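Local structure of 3-dehydroquinate dehydratase (Clostridium difficile, 4H3D) at residues L188-T192 with I204-S208; N146-T152 with K174-Q180; I215-C219 with P238-S242. The protein catalyses the dehydration of 3-dehydroquinate to 3-dehydroshikimate, the third step of the chorismate pathway to aromatic amino acids, through a covalent imine intermediate with the enzyme. All coordinates share one frame; numbering follows the deposited sequence.

Contact 1: L188-T192 with I204-S208; sequences LLEAT and IITMS. With SHL (5-hydroxy-6-methyl-4-oxo-4H-pyran-2-carboxylic acid), chain I.
L188 O, on the residue whose side chain lies against T206 and M207, is gripped by two donors from T192: the helical amide T192 N and, 2.7 Å away, the hydroxyl T192 OG1. The two reach it from opposite faces of the carbonyl plane. This is the helix-on-strand layer of a TIM barrel, inside the beta-alpha-beta unit of strand 172-177, helix 182-199 and strand 205-208. Helix and strand run nearly antiparallel (167°), their axes 8.7 Å apart at closest.

With chi1 at -61°, T192 keeps its OG1 beside its own backbone N, turned back to the preceding helical turn. The same hydroxyl also meets T206 tip to tip: T192 OG1 and T206 OG1 stand 2.7 Å apart, buried. T192 CG2 also comes to 3.5 Å from T206 OG1.

The L188 and T206 side chains overlap while pointing opposite ways, bringing L188 CD1 to 3.8 Å from T206 OG1, while L188 CG rests on the backbone oxygen M207 O at the same distance. One residue beyond, S208 CB touches L188 CG, and at the other end of the segment I204 CD1 lies 3.7 Å from T192 O.

M207 alternates to the other face, toward the barrel interior and the bound pyran. In the conformer described here its chain bends at the thioether, and M207 SD sits 3.3 Å from CAK of SHL.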
loop_
_atom_site.group_PDB
_atom_site.type_symbol
_atom_site.label_atom_id
_atom_site.label_comp_id
_atom_site.label_asym_id
_atom_site.label_seq_id
_atom_site.Cartn_x
_atom_site.Cartn_y
_atom_site.Cartn_z
ATOM N N LEU B 188 6.138 -10.426 6.643
ATOM C CA LEU B 188 6.780 -9.257 7.250
ATOM C C LEU B 188 5.718 -8.356 7.885
ATOM O O LEU B 188 5.859 -7.923 9.055
ATOM C CB LEU B 188 7.619 -8.484 6.202
ATOM C CG LEU B 188 8.400 -7.239 6.662
ATOM C CD1 LEU B 188 7.514 -5.979 6.763
ATOM C CD2 LEU B 188 9.163 -7.499 7.995
ATOM N N LEU B 189 4.631 -8.111 7.150
ATOM C CA LEU B 189 3.530 -7.290 7.678
ATOM C C LEU B 189 2.818 -7.962 8.859
ATOM O O LEU B 189 2.454 -7.294 9.834
ATOM C CB LEU B 189 2.528 -6.933 6.568
ATOM C CG LEU B 189 3.043 -5.984 5.469
ATOM C CD1 LEU B 189 1.932 -5.734 4.435
ATOM C CD2 LEU B 189 3.542 -4.656 6.057
ATOM N N GLU B 190 2.624 -9.274 8.779
ATOM C CA GLU B 190 2.004 -10.043 9.876
ATOM C C GLU B 190 2.863 -9.999 11.162
ATOM O O GLU B 190 2.341 -9.817 12.279
ATOM C CB GLU B 190 1.801 -11.507 9.455
ATOM C CG GLU B 190 1.059 -12.352 10.524
ATOM C CD GLU B 190 1.050 -13.844 10.213
ATOM O OE1 GLU B 190 0.285 -14.581 10.881
ATOM O OE2 GLU B 190 1.826 -14.282 9.324
ATOM N N ALA B 191 4.166 -10.185 10.990
ATOM C CA ALA B 191 5.128 -10.123 12.089
ATOM C C ALA B 191 5.131 -8.732 12.698
ATOM O O ALA B 191 5.124 -8.582 13.917
ATOM C CB ALA B 191 6.523 -10.495 11.589
ATOM N N THR B 192 5.121 -7.710 11.841
ATOM C CA THR B 192 5.087 -6.322 12.287
ATOM C C THR B 192 3.892 -6.066 13.207
ATOM O O THR B 192 4.044 -5.518 14.302
ATOM C CB THR B 192 5.006 -5.348 11.086
ATOM O OG1 THR B 192 6.161 -5.511 10.240
ATOM C CG2 THR B 192 4.907 -3.905 11.548
ATOM N N ILE B 204 8.466 0.421 16.567
ATOM C CA ILE B 204 9.307 -0.440 15.772
ATOM C C ILE B 204 9.298 0.031 14.333
ATOM O O ILE B 204 8.384 0.766 13.904
ATOM C CB ILE B 204 8.866 -1.920 15.836
ATOM C CG1 ILE B 204 7.487 -2.110 15.184
ATOM C CG2 ILE B 204 8.849 -2.411 17.324
ATOM C CD1 ILE B 204 6.999 -3.534 15.158
ATOM N N ILE B 205 10.336 -0.379 13.607
ATOM C CA ILE B 205 10.549 -0.036 12.215
ATOM C C ILE B 205 10.752 -1.326 11.436
ATOM O O ILE B 205 11.645 -2.112 11.757
ATOM C CB ILE B 205 11.848 0.796 12.049
ATOM C CG1 ILE B 205 11.817 2.045 12.927
ATOM C CG2 ILE B 205 12.093 1.143 10.568
ATOM C CD1 ILE B 205 13.246 2.686 13.129
ATOM N N THR B 206 9.941 -1.552 10.404
ATOM C CA THR B 206 10.083 -2.755 9.587
ATOM C C THR B 206 9.863 -2.459 8.143
ATOM O O THR B 206 9.112 -1.508 7.793
ATOM C CB THR B 206 9.050 -3.847 9.945
ATOM O OG1 THR B 206 7.731 -3.421 9.542
ATOM C CG2 THR B 206 9.081 -4.148 11.464
ATOM N N MET B 207 10.506 -3.243 7.282
ATOM C CA MET B 207 10.299 -3.132 5.845
ATOM C C MET B 207 10.636 -4.417 5.124
ATOM O O MET B 207 11.439 -5.231 5.592
ATOM C CB MET B 207 11.120 -1.997 5.230
ATOM C CG MET B 207 12.585 -2.290 5.102
ATOM S SD MET B 207 13.486 -0.895 4.403
ATOM C CE MET B 207 13.172 0.368 5.641
ATOM N N SER B 208 9.974 -4.583 3.988
ATOM C CA SER B 208 10.181 -5.673 3.073
ATOM C C SER B 208 10.754 -4.936 1.877
ATOM O O SER B 208 10.134 -4.014 1.348
ATOM C CB SER B 208 8.850 -6.352 2.701
ATOM O OG SER B 208 9.085 -7.434 1.838
HETATM O OAD SHL I . 14.888 2.079 2.537
HETATM C CAH SHL I . 15.578 1.036 2.421
HETATM O OAA SHL I . 15.612 0.398 1.338
HETATM C CAK SHL I . 16.342 0.582 3.566
HETATM O OAG SHL I . 16.261 1.343 4.780
HETATM C CAF SHL I . 17.142 1.035 5.837
HETATM C CAL SHL I . 17.154 1.843 6.926
HETATM C CAJ SHL I . 17.996 0.006 5.654
HETATM O OAC SHL I . 18.862 -0.301 6.617
HETATM C CAI SHL I . 17.989 -0.733 4.505
HETATM C CAE SHL I . 17.175 -0.458 3.479
HETATM O OAB SHL I . 18.814 -1.761 4.377
#

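Contact 2: N146-T152 with K174-Q180; sequences NHDFNKT and KIAVMPQ. With SHL (5-hydroxy-6-methyl-4-oxo-4H-pyran-2-carboxylic acid), chain I; ACT (acetate ion), chain J.
Backbone hydrogen bonds pair N146-D148 with K174-A176 in parallel: N146 N gives to K174 O, A176 N to N146 O at 3.0 Å, and D148 N to A176 O, so the donor side switches from one strand to the other. Past the strands the grip passes to a side chain. Q180, extended beyond CG, sends NE2 to N150 O at 2.8 Å, almost straight (176°) and in the plane of its own amide.

A second polar group shapes the loop itself. D148 OD1 takes N150 N, in an Asx turn, nearly along the C-O axis and K151 N from above the carboxylate plane. D148 OD2 forms a salt bridge with K151 NZ at 2.8 Å, the lysine chain bending at its last torsion to turn NZ toward it.

These are adjacent strands of the TIM barrel, linked by helix 155-167 in a beta-alpha-beta crossover, and catalysis happens at their C-terminal ends. K174 runs fully extended to a covalent bond, NZ to CAL of SHL, the methyl carbon of the free compound, at 1.4 Å. H147, the proton donor/acceptor, meets OAC of SHL with NE2 at 2.5 Å; its ND1 is hydrogen-bonded to E90 OE1.

Van der Waals packing completes the contact. A176 CB lies 3.7 Å from H147 CD2 on the pocket side. On the other face, the V177 and T152 side chains cross at about a right angle, V177 CG2 lying 3.9 Å from T152 CG2. M178 folds against the loop backbone, its CG lying against the carbonyl oxygen F149 O at 3.4 Å.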
loop_
_atom_site.group_PDB
_atom_site.type_symbol
_atom_site.label_atom_id
_atom_site.label_comp_id
_atom_site.label_asym_id
_atom_site.label_seq_id
_atom_site.Cartn_x
_atom_site.Cartn_y
_atom_site.Cartn_z
ATOM N N ASN B 146 18.771 -4.870 11.913
ATOM C CA ASN B 146 19.153 -6.171 11.355
ATOM C C ASN B 146 18.597 -6.276 9.941
ATOM O O ASN B 146 17.475 -5.814 9.659
ATOM C CB ASN B 146 18.638 -7.302 12.232
ATOM C CG ASN B 146 19.009 -8.687 11.710
ATOM O OD1 ASN B 146 18.126 -9.499 11.431
ATOM N ND2 ASN B 146 20.296 -8.949 11.552
ATOM N N HIS B 147 19.376 -6.879 9.053
ATOM C CA HIS B 147 18.991 -7.038 7.655
ATOM C C HIS B 147 19.188 -8.456 7.144
ATOM O O HIS B 147 20.100 -9.170 7.581
ATOM C CB HIS B 147 19.855 -6.139 6.790
ATOM C CG HIS B 147 19.841 -4.713 7.217
ATOM N ND1 HIS B 147 20.577 -4.255 8.286
ATOM C CD2 HIS B 147 19.194 -3.636 6.712
ATOM C CE1 HIS B 147 20.368 -2.959 8.435
ATOM N NE2 HIS B 147 19.536 -2.559 7.489
ATOM N N ASP B 148 18.305 -8.874 6.247
ATOM C CA ASP B 148 18.494 -10.108 5.546
ATOM C C ASP B 148 18.208 -9.766 4.104
ATOM O O ASP B 148 17.071 -9.386 3.752
ATOM C CB ASP B 148 17.598 -11.219 6.068
ATOM C CG ASP B 148 17.981 -12.588 5.509
ATOM O OD1 ASP B 148 18.383 -12.685 4.317
ATOM O OD2 ASP B 148 17.880 -13.574 6.273
ATOM N N PHE B 149 19.240 -9.847 3.272
ATOM C CA PHE B 149 19.096 -9.536 1.843
ATOM C C PHE B 149 18.726 -10.712 0.951
ATOM O O PHE B 149 18.561 -10.537 -0.249
ATOM C CB PHE B 149 20.367 -8.876 1.318
ATOM C CG PHE B 149 20.535 -7.510 1.801
ATOM C CD1 PHE B 149 21.174 -7.268 2.996
ATOM C CD2 PHE B 149 20.006 -6.445 1.082
ATOM C CE1 PHE B 149 21.309 -5.968 3.466
ATOM C CE2 PHE B 149 20.127 -5.150 1.546
ATOM C CZ PHE B 149 20.776 -4.909 2.740
ATOM N N ASN B 150 18.567 -11.893 1.533
ATOM C CA ASN B 150 18.279 -13.100 0.737
ATOM C C ASN B 150 16.948 -13.781 1.024
ATOM O O ASN B 150 16.448 -14.529 0.199
ATOM C CB ASN B 150 19.387 -14.115 0.971
ATOM C CG ASN B 150 20.752 -13.567 0.621
ATOM O OD1 ASN B 150 21.664 -13.592 1.441
ATOM N ND2 ASN B 150 20.887 -13.032 -0.587
ATOM N N LYS B 151 16.383 -13.555 2.199
ATOM C CA LYS B 151 15.127 -14.209 2.545
ATOM C C LYS B 151 14.338 -13.431 3.588
ATOM O O LYS B 151 14.829 -12.452 4.150
ATOM C CB LYS B 151 15.405 -15.615 3.093
ATOM C CG LYS B 151 16.032 -15.643 4.486
ATOM C CD LYS B 151 16.175 -17.064 4.992
ATOM C CE LYS B 151 16.493 -17.103 6.477
ATOM N NZ LYS B 151 17.659 -16.309 6.832
ATOM N N THR B 152 13.110 -13.879 3.815
ATOM C CA THR B 152 12.253 -13.341 4.854
ATOM C C THR B 152 12.139 -14.421 5.937
ATOM O O THR B 152 11.523 -15.461 5.722
ATOM C CB THR B 152 10.864 -12.974 4.321
ATOM O OG1 THR B 152 10.996 -11.952 3.319
ATOM C CG2 THR B 152 9.960 -12.459 5.478
ATOM N N LYS B 174 14.677 -2.161 14.447
ATOM C CA LYS B 174 14.480 -2.054 13.018
ATOM C C LYS B 174 14.872 -3.333 12.320
ATOM O O LYS B 174 15.952 -3.880 12.578
ATOM C CB LYS B 174 15.335 -0.925 12.436
ATOM C CG LYS B 174 15.286 -0.838 10.882
ATOM C CD LYS B 174 16.190 0.232 10.357
ATOM C CE LYS B 174 16.128 0.288 8.834
ATOM N NZ LYS B 174 17.066 1.306 8.266
ATOM N N ILE B 175 14.011 -3.805 11.430
ATOM C CA ILE B 175 14.325 -4.977 10.638
ATOM C C ILE B 175 13.922 -4.792 9.201
ATOM O O ILE B 175 12.856 -4.250 8.893
ATOM C CB ILE B 175 13.766 -6.318 11.238
ATOM C CG1 ILE B 175 14.491 -7.508 10.604
ATOM C CG2 ILE B 175 12.258 -6.442 11.072
ATOM C CD1 ILE B 175 14.244 -8.825 11.300
ATOM N N ALA B 176 14.830 -5.175 8.316
ATOM C CA ALA B 176 14.607 -5.105 6.869
ATOM C C ALA B 176 14.903 -6.495 6.287
ATOM O O ALA B 176 15.987 -7.050 6.509
ATOM C CB ALA B 176 15.511 -4.048 6.232
ATOM N N VAL B 177 13.949 -7.043 5.542
ATOM C CA VAL B 177 14.069 -8.394 4.991
ATOM C C VAL B 177 13.753 -8.410 3.498
ATOM O O VAL B 177 13.128 -7.484 2.975
ATOM C CB VAL B 177 13.150 -9.379 5.741
ATOM C CG1 VAL B 177 13.559 -9.444 7.228
ATOM C CG2 VAL B 177 11.668 -8.983 5.600
ATOM N N MET B 178 14.189 -9.464 2.817
ATOM C CA MET B 178 14.011 -9.568 1.376
ATOM C C MET B 178 12.953 -10.629 1.047
ATOM O O MET B 178 13.121 -11.802 1.397
ATOM C CB MET B 178 15.340 -9.947 0.709
ATOM C CG MET B 178 15.292 -9.999 -0.836
ATOM S SD MET B 178 14.993 -8.347 -1.549
ATOM C CE MET B 178 16.504 -7.479 -1.135
ATOM N N PRO B 179 11.866 -10.234 0.355
ATOM C CA PRO B 179 10.904 -11.276 0.016
ATOM C C PRO B 179 11.368 -12.102 -1.170
ATOM O O PRO B 179 11.990 -11.564 -2.076
ATOM C CB PRO B 179 9.653 -10.483 -0.384
ATOM C CG PRO B 179 10.190 -9.225 -0.978
ATOM C CD PRO B 179 11.472 -8.915 -0.194
ATOM N N GLN B 180 11.066 -13.396 -1.144
ATOM C CA GLN B 180 11.331 -14.282 -2.260
ATOM C C GLN B 180 10.018 -14.471 -3.042
ATOM O O GLN B 180 10.012 -14.953 -4.178
ATOM C CB GLN B 180 11.857 -15.616 -1.760
ATOM C CG GLN B 180 13.199 -15.511 -1.039
ATOM C CD GLN B 180 13.718 -16.844 -0.547
ATOM O OE1 GLN B 180 13.043 -17.870 -0.659
ATOM N NE2 GLN B 180 14.924 -16.836 0.019
HETATM O OAD SHL I . 14.888 2.079 2.537
HETATM C CAH SHL I . 15.578 1.036 2.421
HETATM O OAA SHL I . 15.612 0.398 1.338
HETATM C CAK SHL I . 16.342 0.582 3.566
HETATM O OAG SHL I . 16.261 1.343 4.780
HETATM C CAF SHL I . 17.142 1.035 5.837
HETATM C CAL SHL I . 17.154 1.843 6.926
HETATM C CAJ SHL I . 17.996 0.006 5.654
HETATM O OAC SHL I . 18.862 -0.301 6.617
HETATM C CAI SHL I . 17.989 -0.733 4.505
HETATM C CAE SHL I . 17.175 -0.458 3.479
HETATM O OAB SHL I . 18.814 -1.761 4.377
HETATM C C ACT J . 22.564 -11.585 3.578
HETATM O O ACT J . 21.787 -10.714 4.068
HETATM O OXT ACT J . 22.187 -12.774 3.680
HETATM C CH3 ACT J . 23.857 -11.239 2.899
#

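Contact 3: I215-C219 with P238-S242; sequences ISRLC and PGQIS. With SHL (5-hydroxy-6-methyl-4-oxo-4H-pyran-2-carboxylic acid), chain I.
R217 and I241 lie alongside, pointing opposite ways, R217 CD coming to 4.1 Å from I241 CG2, on the way to the carboxylate site at the C-terminal end of the TIM barrel. Here the short helix 215-218, following strand 205-208, faces the loop that leads into helix 243-256.

R217 is extended from CG to NE, which carries its guanidinium clear of I241 and up to SHL. The two terminal nitrogens hold the ligand's carboxylate in a fork: R217 NH1 gives to OAD at 2.7 Å (175°), at the edge of the guanidinium and in its plane, and R217 NH2 gives to OAA, also at 2.7 Å. This bidentate pair of hydrogen bonds restrains the rotation of the carboxylate. R217 and Q240 are known 3-dehydroquinate-binding residues, so the bound compound's carboxylate is probably held as the substrate's would be.

In the conformer described, a bend at chi2 (-74°) brings Q240 OE1 over one face of the guanidinium, 3.9 Å from R217 NH1. The other end of the amide, Q240 NE2, gives a longer bond to OAA at 3.2 Å, so that oxygen takes two donors. G239 O approaches the guanidinium obliquely, 3.2 Å from R217 NE.

Farther from the ligand, I241 and L218 cross obliquely beside L246 of helix 243-256, and L218 CD2 touches I241 CD1 at 3.8 Å.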
loop_
_atom_site.group_PDB
_atom_site.type_symbol
_atom_site.label_atom_id
_atom_site.label_comp_id
_atom_site.label_asym_id
_atom_site.label_seq_id
_atom_site.Cartn_x
_atom_site.Cartn_y
_atom_site.Cartn_z
ATOM N N ILE B 215 4.683 -2.026 -0.496
ATOM C CA ILE B 215 3.520 -1.840 0.377
ATOM C C ILE B 215 3.963 -1.646 1.817
ATOM O O ILE B 215 3.345 -0.880 2.584
ATOM C CB ILE B 215 2.531 -3.072 0.304
ATOM C CG1 ILE B 215 1.315 -2.873 1.230
ATOM C CG2 ILE B 215 3.243 -4.385 0.669
ATOM C CD1 ILE B 215 0.320 -4.079 1.244
ATOM N N SER B 216 5.042 -2.339 2.191
ATOM C CA SER B 216 5.550 -2.273 3.552
ATOM C C SER B 216 6.060 -0.877 3.918
ATOM O O SER B 216 6.243 -0.590 5.102
ATOM C CB SER B 216 6.662 -3.284 3.766
ATOM O OG SER B 216 7.835 -2.911 3.060
ATOM N N ARG B 217 6.312 -0.042 2.913
ATOM C CA ARG B 217 6.790 1.329 3.134
ATOM C C ARG B 217 5.627 2.290 3.233
ATOM O O ARG B 217 5.803 3.448 3.652
ATOM C CB ARG B 217 7.655 1.810 1.972
ATOM C CG ARG B 217 8.853 0.973 1.718
ATOM C CD ARG B 217 9.705 1.558 0.607
ATOM N NE ARG B 217 10.849 0.693 0.328
ATOM C CZ ARG B 217 12.071 0.847 0.838
ATOM N NH1 ARG B 217 12.348 1.857 1.662
ATOM N NH2 ARG B 217 13.025 -0.007 0.507
ATOM N N LEU B 218 4.443 1.820 2.840
ATOM C CA LEU B 218 3.269 2.687 2.766
ATOM C C LEU B 218 2.282 2.506 3.889
ATOM O O LEU B 218 1.600 3.457 4.249
ATOM C CB LEU B 218 2.507 2.415 1.451
ATOM C CG LEU B 218 3.277 2.501 0.129
ATOM C CD1 LEU B 218 2.356 2.207 -1.037
ATOM C CD2 LEU B 218 3.904 3.878 -0.042
ATOM N N CYS B 219 2.213 1.302 4.444
ATOM C CA CYS B 219 1.133 0.941 5.363
ATOM C C CYS B 219 1.488 0.890 6.845
ATOM O O CYS B 219 0.843 0.172 7.614
ATOM C CB CYS B 219 0.571 -0.417 4.937
ATOM S SG CYS B 219 1.761 -1.746 5.153
ATOM N N PRO B 238 15.223 -0.247 -8.552
ATOM C CA PRO B 238 13.872 0.008 -8.026
ATOM C C PRO B 238 13.649 -0.490 -6.592
ATOM O O PRO B 238 14.590 -0.902 -5.925
ATOM C CB PRO B 238 12.974 -0.742 -9.011
ATOM C CG PRO B 238 13.799 -1.863 -9.472
ATOM C CD PRO B 238 15.211 -1.359 -9.523
ATOM N N GLY B 239 12.400 -0.453 -6.137
ATOM C CA GLY B 239 12.069 -0.839 -4.773
ATOM C C GLY B 239 12.136 0.363 -3.824
ATOM O O GLY B 239 12.018 0.207 -2.602
ATOM N N GLN B 240 12.332 1.555 -4.395
ATOM C CA GLN B 240 12.414 2.805 -3.630
ATOM C C GLN B 240 11.298 3.752 -4.073
ATOM O O GLN B 240 10.803 3.660 -5.192
ATOM C CB GLN B 240 13.761 3.489 -3.870
ATOM C CG GLN B 240 14.998 2.671 -3.466
ATOM C CD GLN B 240 15.225 2.588 -1.957
ATOM O OE1 GLN B 240 14.626 3.332 -1.170
ATOM N NE2 GLN B 240 16.116 1.689 -1.553
ATOM N N ILE B 241 10.914 4.661 -3.190
ATOM C CA ILE B 241 9.872 5.639 -3.485
ATOM C C ILE B 241 10.445 7.005 -3.101
ATOM O O ILE B 241 11.004 7.147 -2.017
ATOM C CB ILE B 241 8.551 5.294 -2.719
ATOM C CG1 ILE B 241 7.480 6.364 -2.929
ATOM C CG2 ILE B 241 8.800 5.139 -1.243
ATOM C CD1 ILE B 241 6.139 5.977 -2.331
ATOM N N SER B 242 10.356 7.992 -3.995
ATOM C CA SER B 242 10.892 9.329 -3.682
ATOM C C SER B 242 10.084 9.857 -2.504
ATOM O O SER B 242 8.869 9.586 -2.397
ATOM C CB SER B 242 10.787 10.266 -4.874
ATOM O OG SER B 242 9.451 10.670 -5.073
HETATM O OAD SHL I . 14.888 2.079 2.537
HETATM C CAH SHL I . 15.578 1.036 2.421
HETATM O OAA SHL I . 15.612 0.398 1.338
HETATM C CAK SHL I . 16.342 0.582 3.566
HETATM O OAG SHL I . 16.261 1.343 4.780
HETATM C CAF SHL I . 17.142 1.035 5.837
HETATM C CAL SHL I . 17.154 1.843 6.926
HETATM C CAJ SHL I . 17.996 0.006 5.654
HETATM O OAC SHL I . 18.862 -0.301 6.617
HETATM C CAI SHL I . 17.989 -0.733 4.505
HETATM C CAE SHL I . 17.175 -0.458 3.479
HETATM O OAB SHL I . 18.814 -1.761 4.377
#

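In the fold
Along the chain the contacts come in series: contact 2, then contact 1, then contact 3. Contacts 1 and 2 are the closest pair, their centres about 10 Å apart, and share the parallel barrel sheet, since strands 205-208 and 172-177 are neighbours joined by backbone hydrogen bonds of I175 with I205 and M207. Contact 3, about 13 Å from contact 1 and 14 Å from contact 2 between centres, follows strand 205-208; it meets contact 1 where S208 N is hydrogen-bonded to S216 OG, but does not touch contact 2. All three converge on SHL: contact 2 supplies the catalytic pair, contact 1 the M207 wall and contact 3 the carboxylate grip. Contacts 1 and 3 also touch the second subunit.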